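Local atomic coordinates of thiamine-phosphate synthase (Pyrococcus furiosus, PDB entry 1XI3), a protein that probably condenses a thiazole phosphate with a pyrimidine pyrophosphate to make thiamine monophosphate, in a reaction that uses magnesium. Residues 16-21 / 129-134; 54-59 / 82-87; 60-65 / 71-76; 75-80 / 94-99; 191-196 / 201-206. All coordinates share one frame; numbering follows the deposited sequence.

Contact 1: 16-21 / 129-134; sequences KLYVIT and ADYLGA
Tyr-18 and Tyr-131 are brought together by two different first torsions. In Tyr-18, CG is anti to the backbone N (chi1 -170°), and the ring runs inward from strand 17-20. In Tyr-131, CG sits between the backbone N and the carbonyl carbon (chi1 71°), turning the ring toward strand 17-20 with its OH opposite that of Tyr-18. The two side chains approach from opposite directions and meet at their phenol ends. Tyr-18 OH lies 2.7 Å from Tyr-131 OH, and the two form a hydrogen bond in which either hydroxyl could be the donor. The Tyr-18 hydroxyl arrives at the edge of the Tyr-131 ring, near its plane. The rings meet obliquely, planes 52° apart and centroids 6.0 Å apart. The nearest carbon contact is Tyr-18 CE1 to Tyr-131 CZ at 4.0 Å. Within its own strand, Tyr-18 has Ile-20 CG1 at the edge of its ring, in plane. Both hydroxyls are buried, and each has a second partner: Gln-44 NE2 bonds to Tyr-18 OH, and Gln-91 OE1 bonds weakly to Tyr-131 OH. Gln-44 is a predicted pyrimidine-substrate residue, so the pair probably borders the active site. Phe-74 packs against both rings from strand 72-76. The contact spans the inside of the eight-stranded barrel, joining the first strand, which pairs with strands 42-45 and 186-189, to the sixth, strand 131-135, which lies beside strand 110-115.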
# COMPACT_ATOMS: atom_id res chain seq x y z
N LYS A 16 -9.85 7.74 -23.32
CA LYS A 16 -10.76 8.82 -23.71
C LYS A 16 -11.82 9.23 -22.67
O LYS A 16 -12.09 10.41 -22.48
CB LYS A 16 -11.36 8.55 -25.11
CG LYS A 16 -12.13 7.33 -25.29
CD LYS A 16 -12.48 7.16 -26.80
N LEU A 17 -12.45 8.26 -22.01
CA LEU A 17 -13.38 8.57 -20.95
C LEU A 17 -12.98 7.74 -19.74
O LEU A 17 -13.26 6.55 -19.64
CB LEU A 17 -14.84 8.30 -21.35
CG LEU A 17 -15.87 8.70 -20.28
CD1 LEU A 17 -15.76 10.21 -19.82
CD2 LEU A 17 -17.28 8.40 -20.74
N TYR A 18 -12.32 8.44 -18.81
CA TYR A 18 -11.62 7.86 -17.70
C TYR A 18 -12.43 8.19 -16.42
O TYR A 18 -12.53 9.32 -16.03
CB TYR A 18 -10.23 8.52 -17.68
CG TYR A 18 -9.19 7.93 -16.77
CD1 TYR A 18 -8.07 7.29 -17.29
CD2 TYR A 18 -9.30 8.04 -15.39
CE1 TYR A 18 -7.08 6.74 -16.46
CE2 TYR A 18 -8.30 7.49 -14.53
CZ TYR A 18 -7.22 6.84 -15.07
OH TYR A 18 -6.23 6.32 -14.25
N VAL A 19 -13.04 7.18 -15.82
CA VAL A 19 -13.94 7.36 -14.69
C VAL A 19 -13.26 6.85 -13.41
O VAL A 19 -12.77 5.71 -13.35
CB VAL A 19 -15.30 6.62 -14.91
CG1 VAL A 19 -16.15 6.63 -13.66
CG2 VAL A 19 -16.05 7.27 -16.04
N ILE A 20 -13.31 7.68 -12.36
CA ILE A 20 -12.63 7.40 -11.12
C ILE A 20 -13.68 7.20 -10.03
O ILE A 20 -14.65 7.95 -9.93
CB ILE A 20 -11.68 8.57 -10.75
CG1 ILE A 20 -10.62 8.80 -11.87
CG2 ILE A 20 -11.03 8.29 -9.39
CD1 ILE A 20 -9.82 10.04 -11.74
N THR A 21 -13.48 6.19 -9.20
CA THR A 21 -14.43 5.89 -8.12
C THR A 21 -14.40 6.92 -7.02
O THR A 21 -13.40 7.60 -6.84
CB THR A 21 -14.20 4.48 -7.47
OG1 THR A 21 -12.99 4.46 -6.70
CG2 THR A 21 -14.24 3.35 -8.54
N ALA A 129 6.74 8.13 -17.26
CA ALA A 129 5.30 7.99 -17.17
C ALA A 129 4.76 7.60 -18.54
O ALA A 129 5.26 8.07 -19.57
CB ALA A 129 4.66 9.27 -16.72
N ASP A 130 3.74 6.74 -18.54
CA ASP A 130 3.06 6.38 -19.78
C ASP A 130 1.97 7.34 -20.20
O ASP A 130 1.72 7.51 -21.39
CB ASP A 130 2.49 4.96 -19.64
CG ASP A 130 3.58 3.94 -19.46
OD1 ASP A 130 3.68 3.31 -18.40
OD2 ASP A 130 4.38 3.78 -20.41
N TYR A 131 1.31 7.97 -19.23
CA TYR A 131 0.38 9.05 -19.51
C TYR A 131 0.35 9.99 -18.34
O TYR A 131 0.88 9.69 -17.27
CB TYR A 131 -1.05 8.54 -19.84
CG TYR A 131 -1.79 7.96 -18.65
CD1 TYR A 131 -1.60 6.62 -18.24
CD2 TYR A 131 -2.64 8.76 -17.89
CE1 TYR A 131 -2.27 6.11 -17.12
CE2 TYR A 131 -3.30 8.25 -16.77
CZ TYR A 131 -3.10 6.93 -16.37
OH TYR A 131 -3.74 6.48 -15.24
N LEU A 132 -0.25 11.14 -18.59
CA LEU A 132 -0.38 12.18 -17.57
C LEU A 132 -1.83 12.39 -17.26
O LEU A 132 -2.69 12.43 -18.15
CB LEU A 132 0.17 13.54 -18.06
CG LEU A 132 1.62 13.53 -18.51
CD1 LEU A 132 2.03 14.96 -18.88
CD2 LEU A 132 2.51 13.00 -17.43
N GLY A 133 -2.11 12.57 -15.96
CA GLY A 133 -3.35 13.17 -15.49
C GLY A 133 -3.05 14.63 -15.17
O GLY A 133 -2.51 14.90 -14.12
N ALA A 134 -3.42 15.53 -16.07
CA ALA A 134 -3.08 16.98 -15.94
C ALA A 134 -4.26 17.73 -15.40
O ALA A 134 -5.34 17.73 -15.99
CB ALA A 134 -2.64 17.55 -17.27

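Contact 2: 54-59 / 82-87; sequences EMYEIG and ALAVDA
Tyr-56, Ala-84 and Val-85 supply the apolar part of this contact. The same ring carbon serves two partners: Tyr-56 CD2 is 3.8 Å from Ala-84 CB and equally close to Val-85 CG1. Phenol and valine run antiparallel. Val-85 CG1, anti to the carbonyl carbon (chi1 -50°), reaches the backbone of helix 52-68, 3.5 Å from Tyr-56 O and 3.7 Å from Gly-59 C. Gly-59 permits this approach, since a CB there would collide with CG1. The backbones are correspondingly close, with Gly-59 CA 5.8 Å from Val-85 CA.

Among the polar contacts, Ala-84 O lies at the Tyr-56 ring edge, in plane, 3.8 Å from Tyr-56 CE2. Tyr-56 OH is 2.6 Å from a water that donates a weak bond to Ala-84 O. Were Tyr-56 a serine, a gap would probably open beside Ala-84 and Val-85 and this water would lose its phenol partner.

Asp-86, with positive phi and two bonds back into the last turn, finishes the second helix in a Schellman motif. Val-101 of the second subunit packs on Tyr-56 and Ala-84. Successive helices side by side outside their strands, here 52-68 and 79-85, are characteristic of the TIM barrel.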
# COMPACT_ATOMS: atom_id res chain seq x y z
N GLU A 54 -9.59 -5.19 1.92
CA GLU A 54 -10.76 -4.63 1.26
C GLU A 54 -10.44 -4.07 -0.11
O GLU A 54 -11.17 -4.31 -1.10
CB GLU A 54 -11.35 -3.54 2.15
CG GLU A 54 -12.58 -2.88 1.51
CD GLU A 54 -13.29 -1.93 2.39
OE1 GLU A 54 -13.04 -1.92 3.63
OE2 GLU A 54 -14.14 -1.19 1.83
N MET A 55 -9.35 -3.30 -0.18
CA MET A 55 -8.88 -2.79 -1.49
C MET A 55 -8.65 -3.95 -2.48
O MET A 55 -9.03 -3.86 -3.65
CB MET A 55 -7.59 -1.99 -1.29
CG MET A 55 -7.77 -0.77 -0.41
SD MET A 55 -6.21 0.10 -0.37
CE MET A 55 -6.61 1.61 0.45
N TYR A 56 -8.09 -5.06 -2.00
CA TYR A 56 -7.83 -6.21 -2.80
C TYR A 56 -9.13 -6.85 -3.26
O TYR A 56 -9.29 -7.15 -4.45
CB TYR A 56 -6.99 -7.22 -2.02
CG TYR A 56 -6.93 -8.58 -2.66
CD1 TYR A 56 -7.63 -9.65 -2.14
CD2 TYR A 56 -6.18 -8.77 -3.79
CE1 TYR A 56 -7.61 -10.88 -2.77
CE2 TYR A 56 -6.14 -10.03 -4.42
CZ TYR A 56 -6.82 -11.05 -3.89
OH TYR A 56 -6.76 -12.26 -4.54
N GLU A 57 -10.07 -7.05 -2.34
CA GLU A 57 -11.34 -7.71 -2.73
C GLU A 57 -12.14 -6.90 -3.75
O GLU A 57 -12.66 -7.45 -4.73
CB GLU A 57 -12.18 -7.99 -1.50
CG GLU A 57 -11.62 -9.11 -0.64
CD GLU A 57 -12.23 -9.17 0.77
OE1 GLU A 57 -12.99 -8.24 1.17
OE2 GLU A 57 -11.94 -10.16 1.49
N ILE A 58 -12.25 -5.59 -3.50
CA ILE A 58 -12.95 -4.70 -4.45
C ILE A 58 -12.18 -4.67 -5.79
O ILE A 58 -12.76 -4.68 -6.90
CB ILE A 58 -13.14 -3.31 -3.84
CG1 ILE A 58 -14.06 -3.40 -2.61
CG2 ILE A 58 -13.72 -2.33 -4.90
CD1 ILE A 58 -14.22 -2.10 -1.90
N GLY A 59 -10.86 -4.60 -5.70
CA GLY A 59 -10.04 -4.55 -6.89
C GLY A 59 -10.22 -5.77 -7.79
O GLY A 59 -10.21 -5.67 -9.02
N ALA A 82 -2.50 -2.83 -7.13
CA ALA A 82 -2.46 -2.95 -8.58
C ALA A 82 -1.86 -4.29 -8.98
O ALA A 82 -2.39 -4.99 -9.82
CB ALA A 82 -1.69 -1.79 -9.20
N LEU A 83 -0.74 -4.65 -8.35
CA LEU A 83 -0.11 -5.94 -8.72
C LEU A 83 -1.01 -7.12 -8.32
O LEU A 83 -1.19 -8.07 -9.11
CB LEU A 83 1.24 -6.06 -8.04
CG LEU A 83 2.35 -5.15 -8.58
CD1 LEU A 83 3.55 -5.26 -7.65
CD2 LEU A 83 2.77 -5.54 -9.98
N ALA A 84 -1.55 -7.06 -7.11
CA ALA A 84 -2.31 -8.19 -6.54
C ALA A 84 -3.58 -8.46 -7.36
O ALA A 84 -3.97 -9.62 -7.51
CB ALA A 84 -2.69 -7.93 -5.17
N VAL A 85 -4.21 -7.42 -7.89
CA VAL A 85 -5.45 -7.59 -8.70
C VAL A 85 -5.21 -7.60 -10.22
O VAL A 85 -6.17 -7.69 -11.01
CB VAL A 85 -6.53 -6.57 -8.30
CG1 VAL A 85 -6.72 -6.57 -6.80
CG2 VAL A 85 -6.24 -5.19 -8.87
N ASP A 86 -3.94 -7.58 -10.64
CA ASP A 86 -3.55 -7.56 -12.05
C ASP A 86 -4.18 -6.42 -12.80
O ASP A 86 -4.62 -6.52 -13.94
CB ASP A 86 -3.87 -8.89 -12.73
CG ASP A 86 -3.04 -9.14 -13.97
OD1 ASP A 86 -3.47 -10.00 -14.80
OD2 ASP A 86 -1.98 -8.47 -14.18
N ALA A 87 -4.17 -5.25 -12.17
CA ALA A 87 -4.59 -4.06 -12.87
C ALA A 87 -3.68 -3.74 -14.02
O ALA A 87 -2.50 -4.18 -14.05
CB ALA A 87 -4.63 -2.88 -11.89
O HOH W 1 -5.25 -12.62 -6.62

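Contact 3: 60-65 / 71-76; sequences KTLRQL and ALFFVD
Phe-73 is the centre of this contact, with Leu-62 and Arg-63 of the helix packed around it. Its ring lies flat against the helix backbone: Leu-62 C sits over the centre of one face, 4.3 Å above the plane. The Leu-62 and Phe-73 side chains cross at about a right angle, and Leu-62 CB is 3.6 Å from Phe-73 CZ. Phe-73 CG is anti to the backbone N (chi1 -176°), which carries the ring out from strand 72-76 to the helix.

Arg-63 meets a different part of the same residue. Its guanidinium has Phe-73 CB over one face, with NH2 3.6 Å from that carbon. The guanidinium and ring planes are 61° apart, so the charge does not lie flat on the phenyl group. Ala-71 O lies at the guanidinium edge, in plane, 3.6 Å from Arg-63 NH2. The Arg-63 chain bends at chi2 (68°) and again at chi3, folding its end back toward the strand.

The second shell fixes that buried end. Arg-63 NH2 bonds to Thr-66 OG1 and makes a salt bridge with Asp-88 OD2, while NH1 bonds to Asp-86 O. Asp-88 OD2 also accepts from Phe-73 N, so one carboxylate oxygen holds both the arginine and the strand.

The contact closes part of the beta-alpha-beta unit of strand 42-45, helix 52-68 and strand 72-76. Leu-62 also touches Val-32 of helix 28-37, and Phe-73 touches Val-85 of helix 79-85, so it sits between the two neighbouring helices on the outside of the barrel.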
# COMPACT_ATOMS: atom_id res chain seq x y z
N LYS A 60 -10.33 -6.94 -7.16
CA LYS A 60 -10.51 -8.16 -7.92
C LYS A 60 -11.83 -8.08 -8.70
O LYS A 60 -11.89 -8.44 -9.89
CB LYS A 60 -10.47 -9.36 -6.99
CG LYS A 60 -9.10 -9.64 -6.40
CD LYS A 60 -8.35 -10.63 -7.23
N THR A 61 -12.88 -7.62 -8.03
CA THR A 61 -14.18 -7.48 -8.68
C THR A 61 -14.14 -6.47 -9.84
O THR A 61 -14.62 -6.73 -10.93
CB THR A 61 -15.28 -7.09 -7.68
OG1 THR A 61 -15.37 -8.13 -6.69
CG2 THR A 61 -16.64 -6.96 -8.40
N LEU A 62 -13.54 -5.30 -9.60
CA LEU A 62 -13.42 -4.31 -10.66
C LEU A 62 -12.50 -4.76 -11.80
O LEU A 62 -12.71 -4.39 -12.95
CB LEU A 62 -12.92 -2.95 -10.09
CG LEU A 62 -13.80 -2.33 -8.99
CD1 LEU A 62 -13.24 -0.97 -8.66
CD2 LEU A 62 -15.27 -2.20 -9.36
N ARG A 63 -11.51 -5.57 -11.50
CA ARG A 63 -10.64 -6.15 -12.53
C ARG A 63 -11.49 -7.01 -13.46
O ARG A 63 -11.33 -6.91 -14.68
CB ARG A 63 -9.52 -6.99 -11.91
CG ARG A 63 -8.69 -7.75 -12.92
CD ARG A 63 -7.84 -6.90 -13.81
NE ARG A 63 -8.53 -6.13 -14.84
CZ ARG A 63 -7.90 -5.42 -15.79
NH1 ARG A 63 -6.58 -5.35 -15.82
NH2 ARG A 63 -8.61 -4.73 -16.68
N GLN A 64 -12.36 -7.84 -12.88
CA GLN A 64 -13.25 -8.70 -13.68
C GLN A 64 -14.21 -7.90 -14.53
O GLN A 64 -14.34 -8.14 -15.73
CB GLN A 64 -14.01 -9.67 -12.76
CG GLN A 64 -14.82 -10.77 -13.49
CD GLN A 64 -15.34 -11.85 -12.53
OE1 GLN A 64 -14.62 -12.30 -11.62
NE2 GLN A 64 -16.61 -12.26 -12.71
N LEU A 65 -14.84 -6.92 -13.91
CA LEU A 65 -15.79 -6.05 -14.60
C LEU A 65 -15.17 -5.31 -15.75
O LEU A 65 -15.70 -5.30 -16.86
CB LEU A 65 -16.37 -5.02 -13.61
CG LEU A 65 -17.51 -5.41 -12.73
CD1 LEU A 65 -17.82 -4.21 -11.85
CD2 LEU A 65 -18.75 -5.80 -13.57
N ALA A 71 -12.29 -2.61 -20.84
CA ALA A 71 -11.82 -1.32 -20.32
C ALA A 71 -10.54 -1.52 -19.55
O ALA A 71 -10.28 -2.56 -18.96
CB ALA A 71 -12.86 -0.66 -19.47
N LEU A 72 -9.71 -0.48 -19.59
CA LEU A 72 -8.52 -0.42 -18.77
C LEU A 72 -8.89 -0.19 -17.29
O LEU A 72 -9.89 0.47 -16.96
CB LEU A 72 -7.61 0.69 -19.25
CG LEU A 72 -6.90 0.46 -20.60
CD1 LEU A 72 -5.96 1.60 -20.97
CD2 LEU A 72 -6.19 -0.90 -20.62
N PHE A 73 -8.04 -0.75 -16.41
CA PHE A 73 -8.21 -0.66 -14.96
C PHE A 73 -6.94 -0.19 -14.27
O PHE A 73 -5.86 -0.81 -14.39
CB PHE A 73 -8.61 -2.01 -14.39
CG PHE A 73 -8.89 -2.00 -12.93
CD1 PHE A 73 -9.64 -0.97 -12.36
CD2 PHE A 73 -8.43 -3.01 -12.11
CE1 PHE A 73 -9.86 -0.94 -10.97
CE2 PHE A 73 -8.72 -2.98 -10.69
CZ PHE A 73 -9.44 -1.95 -10.18
N PHE A 74 -7.07 0.94 -13.55
CA PHE A 74 -5.98 1.54 -12.81
C PHE A 74 -6.32 1.61 -11.37
O PHE A 74 -7.49 1.74 -11.01
CB PHE A 74 -5.77 3.00 -13.31
CG PHE A 74 -5.33 3.04 -14.72
CD1 PHE A 74 -4.00 2.80 -15.06
CD2 PHE A 74 -6.27 3.20 -15.75
CE1 PHE A 74 -3.62 2.78 -16.41
CE2 PHE A 74 -5.87 3.20 -17.08
CZ PHE A 74 -4.56 2.96 -17.39
N VAL A 75 -5.29 1.54 -10.53
CA VAL A 75 -5.43 1.80 -9.10
C VAL A 75 -4.68 3.10 -8.75
O VAL A 75 -3.53 3.27 -9.15
CB VAL A 75 -4.88 0.62 -8.25
CG1 VAL A 75 -5.02 0.92 -6.77
CG2 VAL A 75 -5.63 -0.65 -8.62
N ASP A 76 -5.33 3.98 -7.98
CA ASP A 76 -4.66 5.20 -7.49
C ASP A 76 -3.67 4.82 -6.39
O ASP A 76 -4.04 4.08 -5.47
CB ASP A 76 -5.66 6.19 -6.93
CG ASP A 76 -5.01 7.52 -6.62
OD1 ASP A 76 -5.22 7.99 -5.50
OD2 ASP A 76 -4.26 8.02 -7.47

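Contact 4: 75-80 / 94-99; sequences VDDRVD and PEDMPI
Asp-77 and Asp-96 face each other with their carboxylates stacked, the planes 21° apart. Asp-96 OD2 lies 3.2 Å from Asp-77 CG and 3.3 Å from Asp-77 OD1. Both oxygens are acceptors, so nothing bonds them directly. Asp-77 CG is anti to the backbone N (chi1 -177°), which swings the carboxylate across to lie over that of Asp-96. Other partners hold the two groups: Thr-52 OG1 of the second subunit bonds to Asp-77 OD2, and Gly-93 N bonds to Asp-96 OD1.

Water joins the segments on two sides. One molecule donates to Asp-76 OD2 at 2.7 Å and to Asp-96 OD1 at 2.6 Å. Another accepts from Met-97 N at 2.9 Å and lies near Asp-77 O. Val-79 CG2 meets Met-97 SD at 4.4 Å.

Close by, Arg-78 grips Asp-80 side-on with NE and NH2, in the guanidinium plane; Arg-78 NH2 to Asp-80 OD2 is 2.8 Å and nearly straight, at 173°.

Replacing Asp-77 by an alanine would probably cost one of the two predicted magnesium ligands and leave Thr-52 of the second subunit without its acceptor. Asp-96 is the other, and two carboxylates this close are consistent with a site that a cation would hold together.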
# COMPACT_ATOMS: atom_id res chain seq x y z
N VAL A 75 -5.29 1.54 -10.53
CA VAL A 75 -5.43 1.80 -9.10
C VAL A 75 -4.68 3.10 -8.75
O VAL A 75 -3.53 3.27 -9.15
CB VAL A 75 -4.88 0.62 -8.25
CG1 VAL A 75 -5.02 0.92 -6.77
CG2 VAL A 75 -5.63 -0.65 -8.62
N ASP A 76 -5.33 3.98 -7.98
CA ASP A 76 -4.66 5.20 -7.49
C ASP A 76 -3.67 4.82 -6.39
O ASP A 76 -4.04 4.08 -5.47
CB ASP A 76 -5.66 6.19 -6.93
CG ASP A 76 -5.01 7.52 -6.62
OD1 ASP A 76 -5.22 7.99 -5.50
OD2 ASP A 76 -4.26 8.02 -7.47
N ASP A 77 -2.41 5.28 -6.54
CA ASP A 77 -1.35 5.18 -5.50
C ASP A 77 -0.79 3.78 -5.37
O ASP A 77 0.40 3.54 -5.63
CB ASP A 77 -1.97 5.70 -4.17
CG ASP A 77 -1.03 5.75 -2.97
OD1 ASP A 77 -1.50 6.34 -1.94
OD2 ASP A 77 0.09 5.23 -2.98
N ARG A 78 -1.65 2.85 -4.98
CA ARG A 78 -1.22 1.58 -4.38
C ARG A 78 -0.73 0.55 -5.39
O ARG A 78 -1.54 -0.19 -5.99
CB ARG A 78 -2.36 1.00 -3.46
CG ARG A 78 -2.69 1.88 -2.28
CD ARG A 78 -1.56 1.78 -1.24
NE ARG A 78 -1.51 0.44 -0.69
CZ ARG A 78 -2.25 0.03 0.34
NH1 ARG A 78 -3.05 0.85 0.97
NH2 ARG A 78 -2.19 -1.21 0.72
N VAL A 79 0.60 0.46 -5.55
CA VAL A 79 1.23 -0.49 -6.48
C VAL A 79 1.00 -1.96 -6.01
O VAL A 79 0.85 -2.88 -6.82
CB VAL A 79 2.71 -0.18 -6.60
CG1 VAL A 79 3.42 -1.26 -7.40
CG2 VAL A 79 2.93 1.19 -7.18
N ASP A 80 0.97 -2.17 -4.70
CA ASP A 80 0.71 -3.51 -4.14
C ASP A 80 -0.65 -4.01 -4.59
O ASP A 80 -0.80 -5.15 -5.07
CB ASP A 80 0.81 -3.57 -2.61
CG ASP A 80 -0.04 -2.52 -1.89
OD1 ASP A 80 -0.23 -1.41 -2.42
OD2 ASP A 80 -0.49 -2.83 -0.74
N PRO A 94 2.43 13.29 -6.34
CA PRO A 94 3.58 13.78 -5.55
C PRO A 94 3.77 13.11 -4.17
O PRO A 94 4.91 13.09 -3.66
CB PRO A 94 3.26 15.27 -5.37
CG PRO A 94 2.31 15.60 -6.43
CD PRO A 94 1.53 14.37 -6.78
N GLU A 95 2.69 12.60 -3.56
CA GLU A 95 2.76 11.90 -2.25
C GLU A 95 2.87 10.39 -2.38
O GLU A 95 2.80 9.67 -1.38
CB GLU A 95 1.54 12.25 -1.41
CG GLU A 95 1.43 13.77 -1.11
N ASP A 96 3.07 9.90 -3.61
CA ASP A 96 3.06 8.46 -3.83
C ASP A 96 4.47 7.93 -4.11
O ASP A 96 5.47 8.69 -4.09
CB ASP A 96 2.11 8.11 -4.99
CG ASP A 96 0.67 8.51 -4.73
OD1 ASP A 96 -0.04 8.72 -5.75
OD2 ASP A 96 0.24 8.65 -3.56
N MET A 97 4.58 6.64 -4.38
CA MET A 97 5.86 6.09 -4.77
C MET A 97 6.45 6.81 -5.95
O MET A 97 5.75 7.11 -6.89
CB MET A 97 5.69 4.61 -5.16
CG MET A 97 6.99 3.90 -5.25
SD MET A 97 6.76 2.13 -5.33
CE MET A 97 6.28 1.76 -3.62
N PRO A 98 7.75 7.14 -5.90
CA PRO A 98 8.37 7.76 -7.09
C PRO A 98 8.24 6.88 -8.32
O PRO A 98 8.29 5.65 -8.22
CB PRO A 98 9.84 7.88 -6.68
CG PRO A 98 9.79 7.97 -5.19
CD PRO A 98 8.68 7.04 -4.77
N ILE A 99 8.06 7.52 -9.47
CA ILE A 99 7.83 6.84 -10.70
C ILE A 99 8.90 5.80 -10.96
O ILE A 99 8.59 4.66 -11.29
CB ILE A 99 7.70 7.81 -11.89
CG1 ILE A 99 6.46 8.67 -11.71
CG2 ILE A 99 7.64 7.03 -13.22
CD1 ILE A 99 6.40 9.82 -12.67
O HOH W 2 -2.47 9.54 -6.15
O HOH W 3 2.37 4.81 -4.42

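Contact 5: 191-196 / 201-206; sequences SAVMGA and KATEEL. With SO4 (sulfate ion), chain C.
Val-193 fits against Thr-203 and Leu-206 by its two methyl groups. Its CB is 4.1 Å from Thr-203 OG1. Beyond it the branches divide. CG1, anti to the backbone N (chi1 166°), comes to 3.2 Å from Thr-203 OG1, a tight approach of a methyl to an oxygen. CG2, anti to the carbonyl carbon, lies 3.7 Å from Leu-206 CD1 and also borders the threonine oxygen. That hydroxyl is bonded to Val-199 O, one turn earlier in its own helix, so its polar need is met away from the valine.

Small residues fill the rest of the interface. Ala-202 CB sits 3.5 Å from Ala-192 O and 3.6 Å from Ala-196 CB. Ala-192 CB reaches Leu-206 CD1 at 4.1 Å. These short side chains let the brief helix 191-194 lie close against helix 199-214, while Leu-17 of the first strand touches Thr-203 and Leu-206 from the barrel side.

At the other end of the short helix, Ser-191 N donates to sulfate O2 at 3.0 Å, with an angle of 157°. Ile-190 N and Gly-170 N also bond to this sulfate. Ser-191, Ile-190 and Gly-170 are predicted to bind the thiazole phosphate. The ion, probably from the crystallisation liquor, may therefore mark the phosphate position, where backbone N-H groups and the start of a helix would favour an anion.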
# COMPACT_ATOMS: atom_id res chain seq x y z
N SER A 191 -16.97 13.53 -9.98
CA SER A 191 -18.28 14.03 -9.53
C SER A 191 -19.34 14.01 -10.62
O SER A 191 -20.50 13.73 -10.34
CB SER A 191 -18.14 15.45 -8.93
OG SER A 191 -17.78 16.38 -9.93
N ALA A 192 -18.94 14.36 -11.85
CA ALA A 192 -19.88 14.37 -12.98
C ALA A 192 -20.61 13.04 -13.18
O ALA A 192 -21.78 13.01 -13.65
CB ALA A 192 -19.16 14.77 -14.23
N VAL A 193 -19.96 11.93 -12.82
CA VAL A 193 -20.55 10.62 -13.02
C VAL A 193 -21.00 10.03 -11.68
O VAL A 193 -22.16 9.62 -11.52
CB VAL A 193 -19.53 9.71 -13.75
CG1 VAL A 193 -19.94 8.27 -13.70
CG2 VAL A 193 -19.41 10.21 -15.18
N MET A 194 -20.10 10.04 -10.71
CA MET A 194 -20.37 9.40 -9.42
C MET A 194 -21.38 10.18 -8.57
O MET A 194 -22.03 9.61 -7.71
CB MET A 194 -19.07 9.20 -8.65
CG MET A 194 -18.11 8.25 -9.33
SD MET A 194 -18.71 6.54 -9.24
CE MET A 194 -17.80 5.71 -10.56
N GLY A 195 -21.47 11.49 -8.83
CA GLY A 195 -22.40 12.36 -8.16
C GLY A 195 -23.72 12.50 -8.89
O GLY A 195 -24.62 13.18 -8.41
N ALA A 196 -23.84 11.84 -10.04
CA ALA A 196 -25.06 11.89 -10.85
C ALA A 196 -26.11 10.98 -10.26
O ALA A 196 -25.80 9.97 -9.65
CB ALA A 196 -24.74 11.46 -12.25
N LYS A 201 -26.27 7.06 -17.40
CA LYS A 201 -26.70 8.12 -18.31
C LYS A 201 -25.68 9.25 -18.36
O LYS A 201 -25.41 9.79 -19.41
CB LYS A 201 -28.08 8.66 -17.90
CG LYS A 201 -28.65 9.63 -18.93
N ALA A 202 -25.11 9.59 -17.21
CA ALA A 202 -24.11 10.65 -17.13
C ALA A 202 -22.89 10.27 -17.92
O ALA A 202 -22.30 11.10 -18.60
CB ALA A 202 -23.75 10.91 -15.67
N THR A 203 -22.50 8.99 -17.83
CA THR A 203 -21.34 8.48 -18.55
C THR A 203 -21.61 8.44 -20.06
O THR A 203 -20.78 8.85 -20.87
CB THR A 203 -20.95 7.08 -18.02
OG1 THR A 203 -20.84 7.12 -16.59
CG2 THR A 203 -19.66 6.63 -18.64
N GLU A 204 -22.81 7.98 -20.45
CA GLU A 204 -23.22 7.98 -21.85
C GLU A 204 -23.10 9.36 -22.49
O GLU A 204 -22.59 9.50 -23.61
CB GLU A 204 -24.66 7.51 -22.01
CG GLU A 204 -24.81 6.01 -21.95
CD GLU A 204 -26.26 5.58 -22.11
OE1 GLU A 204 -26.67 4.63 -21.39
OE2 GLU A 204 -26.97 6.19 -22.99
N GLU A 205 -23.58 10.37 -21.76
CA GLU A 205 -23.53 11.76 -22.25
C GLU A 205 -22.10 12.23 -22.48
O GLU A 205 -21.77 12.83 -23.49
CB GLU A 205 -24.15 12.69 -21.22
CG GLU A 205 -25.64 12.51 -21.02
CD GLU A 205 -26.18 13.37 -19.88
OE1 GLU A 205 -25.40 14.13 -19.25
OE2 GLU A 205 -27.40 13.27 -19.60
N LEU A 206 -21.23 11.93 -21.53
CA LEU A 206 -19.85 12.32 -21.66
C LEU A 206 -19.19 11.57 -22.76
O LEU A 206 -18.40 12.14 -23.51
CB LEU A 206 -19.11 12.13 -20.31
CG LEU A 206 -19.46 13.21 -19.30
CD1 LEU A 206 -19.15 12.76 -17.83
CD2 LEU A 206 -18.77 14.52 -19.61
S SO4 C . -14.14 16.20 -10.24
O1 SO4 C . -15.01 17.35 -10.58
O2 SO4 C . -14.88 15.54 -9.18
O3 SO4 C . -14.00 15.32 -11.40
O4 SO4 C . -12.85 16.77 -9.98

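From the N terminus, contact 1 opens on the first strand and closes the longest loop, at the sixth. Contacts 2, 3 and 4 all fall within that span. Contact 2 joins helix 52-68 to helix 79-85 and encloses contact 3, which ties the former helix to strand 72-76. Contact 4 begins where contact 3 ends, sharing Val-75 and Asp-76, and its segments alternate with those of contact 2. It ties the end of strand 72-76 and the start of helix 79-85 to the loop before helix 99-105. Contact 5 follows in series, some 26 Å centre to centre from contact 4. Its helices pack on strand 17-20 of contact 1, so the barrel's last elements meet its first.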